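Local coordinates for protein fibrillarin-like rRNA/tRNA 2'-O-methyltransferase (Aeropyrum pernix, PDB 4DF3) that probably methylates ribose 2'-hydroxyls of rRNA and tRNA at sites set by a guide RNA, using S-adenosylmethionine as methyl donor, at residues L73-A87 against M95-E109. The protein carries 2 engineered substitutions. Numbering follows the deposited sequence.
Sequences LPVKEGDRILYLGIA and MSDIIGPRGRIYGVE. With SAM (S-adenosylmethionine), chain C.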
ATOM      1  N   LEU A  73     -10.513  -2.687   3.352  1.00 11.43           N
ATOM      2  CA  LEU A  73      -9.542  -2.248   2.366  1.00 11.43           C
ATOM      3  C   LEU A  73     -10.032  -0.936   1.750  1.00 13.90           C
ATOM      4  O   LEU A  73     -10.909  -0.951   0.941  1.00 13.02           O
ATOM      5  CB  LEU A  73      -9.388  -3.283   1.265  1.00 10.90           C
ATOM      6  CG  LEU A  73      -8.489  -2.922   0.071  1.00  9.98           C
ATOM      7  CD1 LEU A  73      -7.127  -2.526   0.610  1.00 11.34           C
ATOM      8  CD2 LEU A  73      -8.397  -4.047  -0.939  1.00 11.52           C
ATOM      9  N   PRO A  74      -9.384   0.207   2.099  1.00 13.09           N
ATOM     10  CA  PRO A  74      -9.925   1.452   1.576  1.00 13.97           C
ATOM     11  C   PRO A  74      -9.529   1.759   0.149  1.00 11.33           C
ATOM     12  O   PRO A  74     -10.087   2.704  -0.399  1.00 11.77           O
ATOM     13  CB  PRO A  74      -9.307   2.530   2.492  1.00 14.34           C
ATOM     14  CG  PRO A  74      -8.191   1.978   3.147  1.00 14.36           C
ATOM     15  CD  PRO A  74      -8.322   0.414   3.115  1.00 15.06           C
ATOM     16  N   VAL A  75      -8.573   0.998  -0.412  1.00 10.92           N
ATOM     17  CA  VAL A  75      -8.109   1.214  -1.788  1.00 10.51           C
ATOM     18  C   VAL A  75      -9.202   0.610  -2.715  1.00 12.62           C
ATOM     19  O   VAL A  75      -9.503  -0.597  -2.634  1.00 11.55           O
ATOM     20  CB  VAL A  75      -6.741   0.468  -2.091  1.00 12.66           C
ATOM     21  CG1 VAL A  75      -6.345   0.590  -3.613  1.00 11.13           C
ATOM     22  CG2 VAL A  75      -5.582   0.999  -1.220  1.00 13.35           C
ATOM     23  N   LYS A  76      -9.773   1.462  -3.577  1.00 12.87           N
ATOM     24  CA  LYS A  76     -10.912   1.120  -4.454  1.00 13.32           C
ATOM     25  C   LYS A  76     -10.655   1.386  -5.935  1.00 13.52           C
ATOM     26  O   LYS A  76      -9.889   2.286  -6.308  1.00 10.17           O
ATOM     27  CB  LYS A  76     -12.133   1.997  -4.155  1.00 13.94           C
ATOM     28  CG  LYS A  76     -12.683   1.915  -2.715  1.00 20.95           C
ATOM     29  CD  LYS A  76     -13.605   0.709  -2.595  1.00 21.35           C
ATOM     30  CE  LYS A  76     -13.945   0.428  -1.137  1.00 23.04           C
ATOM     31  NZ  LYS A  76     -14.585  -0.972  -1.073  1.00 25.86           N
ATOM     32  N   GLU A  77     -11.387   0.626  -6.764  1.00 14.44           N
ATOM     33  CA  GLU A  77     -11.387   0.889  -8.196  1.00 14.68           C
ATOM     34  C   GLU A  77     -11.523   2.384  -8.504  1.00 14.22           C
ATOM     35  O   GLU A  77     -12.400   3.082  -7.957  1.00 13.10           O
ATOM     36  CB  GLU A  77     -12.526   0.110  -8.859  1.00 15.76           C
ATOM     37  CG  GLU A  77     -12.541   0.318 -10.373  1.00 19.74           C
ATOM     38  CD  GLU A  77     -13.804  -0.295 -10.996  1.00 32.27           C
ATOM     39  OE1 GLU A  77     -14.746  -0.640 -10.240  1.00 33.43           O
ATOM     40  OE2 GLU A  77     -13.836  -0.411 -12.240  1.00 34.00           O
ATOM     41  N   GLY A  78     -10.616   2.870  -9.341  1.00 15.13           N
ATOM     42  CA  GLY A  78     -10.585   4.309  -9.739  1.00 15.72           C
ATOM     43  C   GLY A  78      -9.937   5.353  -8.840  1.00 13.54           C
ATOM     44  O   GLY A  78      -9.918   6.554  -9.175  1.00 13.37           O
ATOM     45  N   ASP A  79      -9.468   4.926  -7.672  1.00 12.16           N
ATOM     46  CA  ASP A  79      -8.855   5.833  -6.736  1.00 11.15           C
ATOM     47  C   ASP A  79      -7.594   6.494  -7.358  1.00 11.32           C
ATOM     48  O   ASP A  79      -6.852   5.867  -8.096  1.00 12.14           O
ATOM     49  CB  ASP A  79      -8.363   5.092  -5.486  1.00 10.79           C
ATOM     50  CG  ASP A  79      -9.435   4.899  -4.442  1.00 12.90           C
ATOM     51  OD1 ASP A  79     -10.555   5.367  -4.648  1.00 13.06           O
ATOM     52  OD2 ASP A  79      -9.130   4.246  -3.396  1.00 10.04           O
ATOM     53  N   ARG A  80      -7.374   7.725  -6.940  1.00  9.54           N
ATOM     54  CA  ARG A  80      -6.119   8.409  -7.123  1.00 10.94           C
ATOM     55  C   ARG A  80      -5.442   8.359  -5.741  1.00 10.88           C
ATOM     56  O   ARG A  80      -6.084   8.732  -4.714  1.00 10.30           O
ATOM     57  CB  ARG A  80      -6.431   9.868  -7.450  1.00 13.50           C
ATOM     58  CG  ARG A  80      -7.316  10.058  -8.695  1.00 20.53           C
ATOM     59  CD  ARG A  80      -6.717   9.492  -9.908  1.00 31.60           C
ATOM     60  NE  ARG A  80      -7.682   9.338 -11.012  1.00 41.33           N
ATOM     61  CZ  ARG A  80      -7.786  10.161 -12.068  1.00 43.32           C
ATOM     62  NH1 ARG A  80      -6.986  11.233 -12.199  1.00 42.50           N
ATOM     63  NH2 ARG A  80      -8.698   9.903 -13.008  1.00 45.51           N
ATOM     64  N   ILE A  81      -4.179   7.911  -5.709  1.00  6.73           N
ATOM     65  CA  ILE A  81      -3.469   7.608  -4.462  1.00  7.46           C
ATOM     66  C   ILE A  81      -2.117   8.300  -4.470  1.00  6.16           C
ATOM     67  O   ILE A  81      -1.346   8.209  -5.457  1.00  9.03           O
ATOM     68  CB  ILE A  81      -3.231   6.067  -4.337  1.00  8.14           C
ATOM     69  CG1 ILE A  81      -4.571   5.323  -4.163  1.00 12.74           C
ATOM     70  CG2 ILE A  81      -2.369   5.737  -3.119  1.00 10.38           C
ATOM     71  CD1 ILE A  81      -4.413   3.833  -4.348  1.00 15.54           C
ATOM     72  N   LEU A  82      -1.806   8.993  -3.376  1.00  7.61           N
ATOM     73  CA  LEU A  82      -0.476   9.528  -3.246  1.00  8.94           C
ATOM     74  C   LEU A  82       0.302   8.503  -2.400  1.00  9.45           C
ATOM     75  O   LEU A  82      -0.029   8.238  -1.247  1.00  9.93           O
ATOM     76  CB  LEU A  82      -0.491  10.874  -2.517  1.00  9.71           C
ATOM     77  CG  LEU A  82       0.889  11.460  -2.113  1.00  9.58           C
ATOM     78  CD1 LEU A  82       1.766  11.588  -3.370  1.00 13.83           C
ATOM     79  CD2 LEU A  82       0.644  12.880  -1.472  1.00  8.57           C
ATOM     80  N   TYR A  83       1.366   7.982  -2.983  1.00  9.82           N
ATOM     81  CA  TYR A  83       2.154   6.920  -2.330  1.00 10.65           C
ATOM     82  C   TYR A  83       3.559   7.442  -2.001  1.00 10.91           C
ATOM     83  O   TYR A  83       4.356   7.698  -2.934  1.00 12.30           O
ATOM     84  CB  TYR A  83       2.232   5.728  -3.277  1.00  8.82           C
ATOM     85  CG  TYR A  83       2.733   4.429  -2.643  1.00  7.81           C
ATOM     86  CD1 TYR A  83       2.142   3.236  -2.967  1.00 13.25           C
ATOM     87  CD2 TYR A  83       3.842   4.407  -1.782  1.00 10.55           C
ATOM     88  CE1 TYR A  83       2.662   2.043  -2.483  1.00 11.05           C
ATOM     89  CE2 TYR A  83       4.347   3.194  -1.220  1.00 12.44           C
ATOM     90  CZ  TYR A  83       3.755   2.032  -1.615  1.00 13.03           C
ATOM     91  OH  TYR A  83       4.224   0.831  -1.139  1.00 11.93           O
ATOM     92  N   LEU A  84       3.812   7.620  -0.701  1.00  9.56           N
ATOM     93  CA  LEU A  84       5.077   8.180  -0.228  1.00  9.82           C
ATOM     94  C   LEU A  84       6.001   7.011   0.044  1.00  9.66           C
ATOM     95  O   LEU A  84       5.706   6.174   0.927  1.00 10.54           O
ATOM     96  CB  LEU A  84       4.914   9.080   0.998  1.00  9.07           C
ATOM     97  CG  LEU A  84       3.969  10.305   0.836  1.00 14.06           C
ATOM     98  CD1 LEU A  84       3.955  11.126   2.110  1.00 11.88           C
ATOM     99  CD2 LEU A  84       4.260  11.141  -0.390  1.00 11.05           C
ATOM    100  N   GLY A  85       7.084   6.916  -0.736  1.00 10.85           N
ATOM    101  CA  GLY A  85       8.052   5.832  -0.487  1.00 11.27           C
ATOM    102  C   GLY A  85       7.764   4.594  -1.325  1.00 10.70           C
ATOM    103  O   GLY A  85       7.835   3.459  -0.799  1.00 13.03           O
ATOM    104  N   ILE A  86       7.488   4.782  -2.609  1.00 13.31           N
ATOM    105  CA  ILE A  86       6.935   3.736  -3.462  1.00 12.61           C
ATOM    106  C   ILE A  86       8.027   2.649  -3.703  1.00 15.50           C
ATOM    107  O   ILE A  86       7.678   1.514  -4.030  1.00 14.31           O
ATOM    108  CB  ILE A  86       6.262   4.300  -4.784  1.00 13.28           C
ATOM    109  CG1 ILE A  86       5.777   3.144  -5.688  1.00 12.19           C
ATOM    110  CG2 ILE A  86       7.252   5.116  -5.647  1.00 13.23           C
ATOM    111  CD1 ILE A  86       5.101   3.587  -6.986  1.00 13.53           C
ATOM    112  N   ALA A  87       9.309   3.047  -3.576  1.00 17.09           N
ATOM    113  CA  ALA A  87      10.423   2.104  -3.819  1.00 17.88           C
ATOM    114  C   ALA A  87      10.339   1.495  -5.248  1.00 18.36           C
ATOM    115  O   ALA A  87      10.090   2.206  -6.220  1.00 15.90           O
ATOM    116  CB  ALA A  87      10.384   0.997  -2.707  1.00 17.21           C
ATOM    117  N   MET A  95      -1.737  -2.149  -5.778  1.00  9.11           N
ATOM    118  CA  MET A  95      -2.701  -1.015  -5.767  1.00  9.40           C
ATOM    119  C   MET A  95      -3.119  -0.739  -7.224  1.00 10.46           C
ATOM    120  O   MET A  95      -4.312  -0.555  -7.512  1.00  9.82           O
ATOM    121  CB  MET A  95      -2.100   0.237  -5.173  1.00 10.31           C
ATOM    122  CG  MET A  95      -1.892   0.103  -3.729  1.00  9.16           C
ATOM    123  SD  MET A  95      -0.997   1.585  -3.229  1.00 13.67           S
ATOM    124  CE  MET A  95      -0.961   1.552  -1.442  1.00 14.15           C
ATOM    125  N   SER A  96      -2.145  -0.765  -8.138  1.00 10.48           N
ATOM    126  CA  SER A  96      -2.396  -0.508  -9.578  1.00 11.36           C
ATOM    127  C   SER A  96      -3.397  -1.543 -10.127  1.00 12.40           C
ATOM    128  O   SER A  96      -4.360  -1.142 -10.816  1.00 13.49           O
ATOM    129  CB  SER A  96      -1.052  -0.508 -10.375  1.00 11.73           C
ATOM    130  OG  SER A  96      -1.261  -0.739 -11.753  1.00 14.18           O
ATOM    131  N   ASP A  97      -3.221  -2.844  -9.765  1.00 11.16           N
ATOM    132  CA  ASP A  97      -4.236  -3.828 -10.148  1.00 11.87           C
ATOM    133  C   ASP A  97      -5.672  -3.452  -9.689  1.00 12.36           C
ATOM    134  O   ASP A  97      -6.612  -3.594 -10.452  1.00 10.59           O
ATOM    135  CB  ASP A  97      -3.892  -5.226  -9.621  1.00 11.40           C
ATOM    136  CG  ASP A  97      -2.696  -5.848 -10.327  1.00 13.16           C
ATOM    137  OD1 ASP A  97      -2.341  -5.443 -11.481  1.00 12.18           O
ATOM    138  OD2 ASP A  97      -2.106  -6.808  -9.744  1.00 12.95           O
ATOM    139  N   ILE A  98      -5.812  -3.082  -8.411  1.00 11.38           N
ATOM    140  CA  ILE A  98      -7.139  -2.832  -7.797  1.00 11.52           C
ATOM    141  C   ILE A  98      -7.788  -1.609  -8.361  1.00 12.71           C
ATOM    142  O   ILE A  98      -8.973  -1.632  -8.736  1.00 15.48           O
ATOM    143  CB  ILE A  98      -6.982  -2.719  -6.254  1.00 11.93           C
ATOM    144  CG1 ILE A  98      -6.546  -4.116  -5.747  1.00 13.01           C
ATOM    145  CG2 ILE A  98      -8.284  -2.343  -5.539  1.00  9.90           C
ATOM    146  CD1 ILE A  98      -5.966  -4.028  -4.308  1.00 11.57           C
ATOM    147  N   ILE A  99      -7.001  -0.540  -8.460  1.00 13.38           N
ATOM    148  CA  ILE A  99      -7.574   0.747  -8.906  1.00 10.73           C
ATOM    149  C   ILE A  99      -7.944   0.760 -10.357  1.00 13.48           C
ATOM    150  O   ILE A  99      -8.842   1.524 -10.756  1.00 11.85           O
ATOM    151  CB  ILE A  99      -6.668   1.991  -8.589  1.00  9.83           C
ATOM    152  CG1 ILE A  99      -5.413   2.023  -9.431  1.00  9.94           C
ATOM    153  CG2 ILE A  99      -6.386   2.039  -7.070  1.00 10.05           C
ATOM    154  CD1 ILE A  99      -4.373   3.129  -8.959  1.00 13.88           C
ATOM    155  N   GLY A 100      -7.268  -0.090 -11.153  1.00 13.68           N
ATOM    156  CA  GLY A 100      -7.611  -0.260 -12.586  1.00 16.24           C
ATOM    157  C   GLY A 100      -7.175   0.927 -13.432  1.00 17.14           C
ATOM    158  O   GLY A 100      -6.516   1.837 -12.950  1.00 16.91           O
ATOM    159  N   PRO A 101      -7.535   0.918 -14.731  1.00 18.62           N
ATOM    160  CA  PRO A 101      -7.050   1.938 -15.715  1.00 17.85           C
ATOM    161  C   PRO A 101      -7.412   3.394 -15.446  1.00 18.01           C
ATOM    162  O   PRO A 101      -6.648   4.300 -15.892  1.00 16.96           O
ATOM    163  CB  PRO A 101      -7.706   1.482 -17.028  1.00 18.31           C
ATOM    164  CG  PRO A 101      -8.993   0.838 -16.584  1.00 21.80           C
ATOM    165  CD  PRO A 101      -8.507  -0.013 -15.342  1.00 18.52           C
ATOM    166  N   ARG A 102      -8.534   3.635 -14.758  1.00 16.31           N
ATOM    167  CA  ARG A 102      -8.950   4.996 -14.395  1.00 20.17           C
ATOM    168  C   ARG A 102      -8.390   5.554 -13.053  1.00 19.13           C
ATOM    169  O   ARG A 102      -8.551   6.722 -12.723  1.00 19.60           O
ATOM    170  CB  ARG A 102     -10.492   5.130 -14.417  1.00 22.24           C
ATOM    171  CG  ARG A 102     -11.161   4.898 -15.790  1.00 24.91           C
ATOM    172  CD  ARG A 102     -12.682   5.233 -15.650  1.00 34.33           C
ATOM    173  NE  ARG A 102     -13.429   4.066 -15.159  1.00 42.98           N
ATOM    174  CZ  ARG A 102     -13.570   3.706 -13.871  1.00 47.12           C
ATOM    175  NH1 ARG A 102     -14.263   2.596 -13.563  1.00 48.08           N
ATOM    176  NH2 ARG A 102     -13.051   4.448 -12.882  1.00 48.93           N
ATOM    177  N   GLY A 103      -7.719   4.703 -12.280  1.00 17.49           N
ATOM    178  CA  GLY A 103      -7.037   5.189 -11.094  1.00 12.33           C
ATOM    179  C   GLY A 103      -5.628   5.668 -11.408  1.00 12.26           C
ATOM    180  O   GLY A 103      -5.141   5.527 -12.518  1.00 11.83           O
ATOM    181  N   ARG A 104      -4.985   6.232 -10.404  1.00 11.10           N
ATOM    182  CA  ARG A 104      -3.598   6.621 -10.530  1.00 12.39           C
ATOM    183  C   ARG A 104      -2.905   6.402  -9.194  1.00 12.74           C
ATOM    184  O   ARG A 104      -3.444   6.705  -8.113  1.00 12.47           O
ATOM    185  CB  ARG A 104      -3.458   8.089 -10.871  1.00 14.49           C
ATOM    186  CG  ARG A 104      -3.997   8.480 -12.186  1.00 20.76           C
ATOM    187  CD  ARG A 104      -3.392   9.809 -12.612  1.00 29.93           C
ATOM    188  NE  ARG A 104      -3.734   9.995 -14.010  1.00 38.24           N
ATOM    189  CZ  ARG A 104      -3.665  11.146 -14.669  1.00 39.38           C
ATOM    190  NH1 ARG A 104      -3.226  12.246 -14.061  1.00 39.27           N
ATOM    191  NH2 ARG A 104      -3.999  11.171 -15.954  1.00 38.72           N
ATOM    192  N   ILE A 105      -1.674   5.943  -9.258  1.00 11.81           N
ATOM    193  CA  ILE A 105      -0.796   6.064  -8.077  1.00 10.11           C
ATOM    194  C   ILE A 105       0.320   7.040  -8.375  1.00 11.00           C
ATOM    195  O   ILE A 105       1.130   6.822  -9.337  1.00 11.96           O
ATOM    196  CB  ILE A 105      -0.101   4.767  -7.814  1.00 11.52           C
ATOM    197  CG1 ILE A 105      -1.100   3.725  -7.464  1.00 13.70           C
ATOM    198  CG2 ILE A 105       0.885   4.905  -6.613  1.00 12.49           C
ATOM    199  CD1 ILE A 105      -0.570   2.466  -7.523  1.00 30.32           C
ATOM    200  N   TYR A 106       0.388   8.100  -7.581  1.00 12.24           N
ATOM    201  CA  TYR A 106       1.470   9.039  -7.718  1.00 12.54           C
ATOM    202  C   TYR A 106       2.524   8.560  -6.755  1.00 12.68           C
ATOM    203  O   TYR A 106       2.311   8.579  -5.505  1.00 11.07           O
ATOM    204  CB  TYR A 106       1.016  10.443  -7.349  1.00 13.01           C
ATOM    205  CG  TYR A 106      -0.006  11.003  -8.294  1.00 10.51           C
ATOM    206  CD1 TYR A 106       0.406  11.716  -9.467  1.00 14.25           C
ATOM    207  CD2 TYR A 106      -1.366  10.957  -7.961  1.00 12.84           C
ATOM    208  CE1 TYR A 106      -0.563  12.300 -10.316  1.00 17.89           C
ATOM    209  CE2 TYR A 106      -2.317  11.506  -8.818  1.00 17.89           C
ATOM    210  CZ  TYR A 106      -1.890  12.177  -9.989  1.00 19.54           C
ATOM    211  OH  TYR A 106      -2.825  12.768 -10.847  1.00 23.95           O
ATOM    212  N   GLY A 107       3.629   8.066  -7.314  1.00 11.74           N
ATOM    213  CA  GLY A 107       4.610   7.375  -6.471  1.00 12.97           C
ATOM    214  C   GLY A 107       5.828   8.208  -6.226  1.00 13.41           C
ATOM    215  O   GLY A 107       6.652   8.357  -7.105  1.00 14.65           O
ATOM    216  N   VAL A 108       5.962   8.704  -5.004  1.00 13.97           N
ATOM    217  CA  VAL A 108       7.112   9.533  -4.605  1.00 14.83           C
ATOM    218  C   VAL A 108       8.234   8.675  -4.049  1.00 15.97           C
ATOM    219  O   VAL A 108       8.045   7.904  -3.130  1.00 14.57           O
ATOM    220  CB  VAL A 108       6.665  10.600  -3.565  1.00 14.51           C
ATOM    221  CG1 VAL A 108       7.883  11.492  -3.061  1.00 12.33           C
ATOM    222  CG2 VAL A 108       5.503  11.416  -4.083  1.00 12.78           C
ATOM    223  N   GLU A 109       9.443   8.885  -4.550  1.00 17.71           N
ATOM    224  CA  GLU A 109      10.612   8.092  -4.188  1.00 19.54           C
ATOM    225  C   GLU A 109      11.795   9.003  -4.427  1.00 19.85           C
ATOM    226  O   GLU A 109      11.862   9.635  -5.532  1.00 19.42           O
ATOM    227  CB  GLU A 109      10.728   6.865  -5.129  1.00 20.09           C
ATOM    228  CG  GLU A 109      12.051   6.083  -5.047  1.00 22.49           C
ATOM    229  CD  GLU A 109      12.364   5.648  -3.645  1.00 23.31           C
ATOM    230  OE1 GLU A 109      11.520   4.956  -2.959  1.00 18.50           O
ATOM    231  OE2 GLU A 109      13.443   6.073  -3.165  1.00 21.54           O
TER
HETATM  232  N   SAM C 301       6.377   0.890   0.122  1.00 16.17           N
HETATM  233  CA  SAM C 301       7.349  -0.069  -0.478  1.00 17.62           C
HETATM  234  C   SAM C 301       6.605  -1.393  -0.673  1.00 19.62           C
HETATM  235  O   SAM C 301       5.696  -1.739   0.110  1.00 19.51           O
HETATM  236  OXT SAM C 301       6.906  -2.120  -1.614  1.00 20.72           O
HETATM  237  CB  SAM C 301       8.599  -0.316   0.435  1.00 18.32           C
HETATM  238  CG  SAM C 301       9.139   1.063   0.776  1.00 19.69           C
HETATM  239  SD  SAM C 301      10.861   1.128   1.347  1.00 20.99           S
HETATM  240  CE  SAM C 301      10.414   0.573   3.013  1.00 14.88           C
HETATM  241  C5' SAM C 301      11.061   2.917   1.676  1.00 18.92           C
HETATM  242  C4' SAM C 301      11.440   3.731   0.435  1.00 20.71           C
HETATM  243  O4' SAM C 301      11.249   5.133   0.615  1.00 17.66           O
HETATM  244  C3' SAM C 301      12.878   3.611  -0.050  1.00 17.22           C
HETATM  245  O3' SAM C 301      12.778   3.151  -1.401  1.00 15.55           O
HETATM  246  C2' SAM C 301      13.533   4.987   0.153  1.00 16.98           C
HETATM  247  O2' SAM C 301      14.445   5.307  -0.874  1.00 18.39           O
HETATM  248  C1' SAM C 301      12.334   5.924   0.098  1.00 16.99           C
HETATM  249  N9  SAM C 301      12.433   7.117   0.962  1.00 18.41           N
HETATM  250  C8  SAM C 301      12.994   7.278   2.234  1.00 19.72           C
HETATM  251  N7  SAM C 301      12.831   8.604   2.616  1.00 21.36           N
HETATM  252  C5  SAM C 301      12.203   9.263   1.632  1.00 17.49           C
HETATM  253  C6  SAM C 301      11.781  10.578   1.516  1.00 21.48           C
HETATM  254  N6  SAM C 301      11.986  11.557   2.480  1.00 18.03           N
HETATM  255  N1  SAM C 301      11.122  10.814   0.318  1.00 18.35           N
HETATM  256  C2  SAM C 301      10.855   9.954  -0.732  1.00 21.58           C
HETATM  257  N3  SAM C 301      11.283   8.646  -0.583  1.00 17.70           N
HETATM  258  C4  SAM C 301      11.956   8.354   0.562  1.00 18.73           C
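Strands 80-84 and 104-109 pair in parallel from Arg80-Arg104 to Leu84-Val108, their axes 4.7 Å apart and inclined by 17°. The pairing starts with Arg104 N to Asp79 O and ends at Val108 O, which accepts from both Gly85 N and Ile86 N. Helix 90-99 connects the strands in a beta-alpha-beta crossover of the Rossmann-like methyltransferase fold, and its C-terminal end is tied back by Gly78 N, which meets a lone pair of Ile99 O at 2.6 Å.

Beneath this helix, Ile99 CG2 packs against Val75 CG1 and Ile81 CD1, the three methyls in mutual contact, while Val75 and Ile98 cross at about a right angle. Farther along, Met95 SD approaches Tyr83 CD1 at 3.6 Å in an oblique Met-aromatic contact, and Ile86 CB lies over one face of the tyrosine ring, toward its rim. With CG anti to the backbone N (chi1 -167°), Tyr83 turns under the helix toward SAM N, which lies near the ring plane and gives Tyr83 OH a hydrogen bond modelled very short at 2.5 Å, and a second to Gly85 O. On the other face of the sheet, Arg80 bends at chi2 (-59°) and lays its guanidinium over Arg104 CG; NE and NH2 both make weak bonds to Arg102 O. The like charges of Arg80 NH1 and Arg104 NE come within 3.9 Å, probably eased by Glu146, which pairs with Arg80 and accepts from Tyr106 OH. With an alanine at Arg80, Arg102 O would probably lose both weak donors and Glu146 its salt-bridge mate.

Glu109 OE1 accepts from SAM O3' at 2.7 Å and OE2 from O2' at 2.6 Å, an acidic grip on the ribose diol usual in Rossmann-like methyltransferases, while Tyr83 OH and Gly85 O hold the amino group.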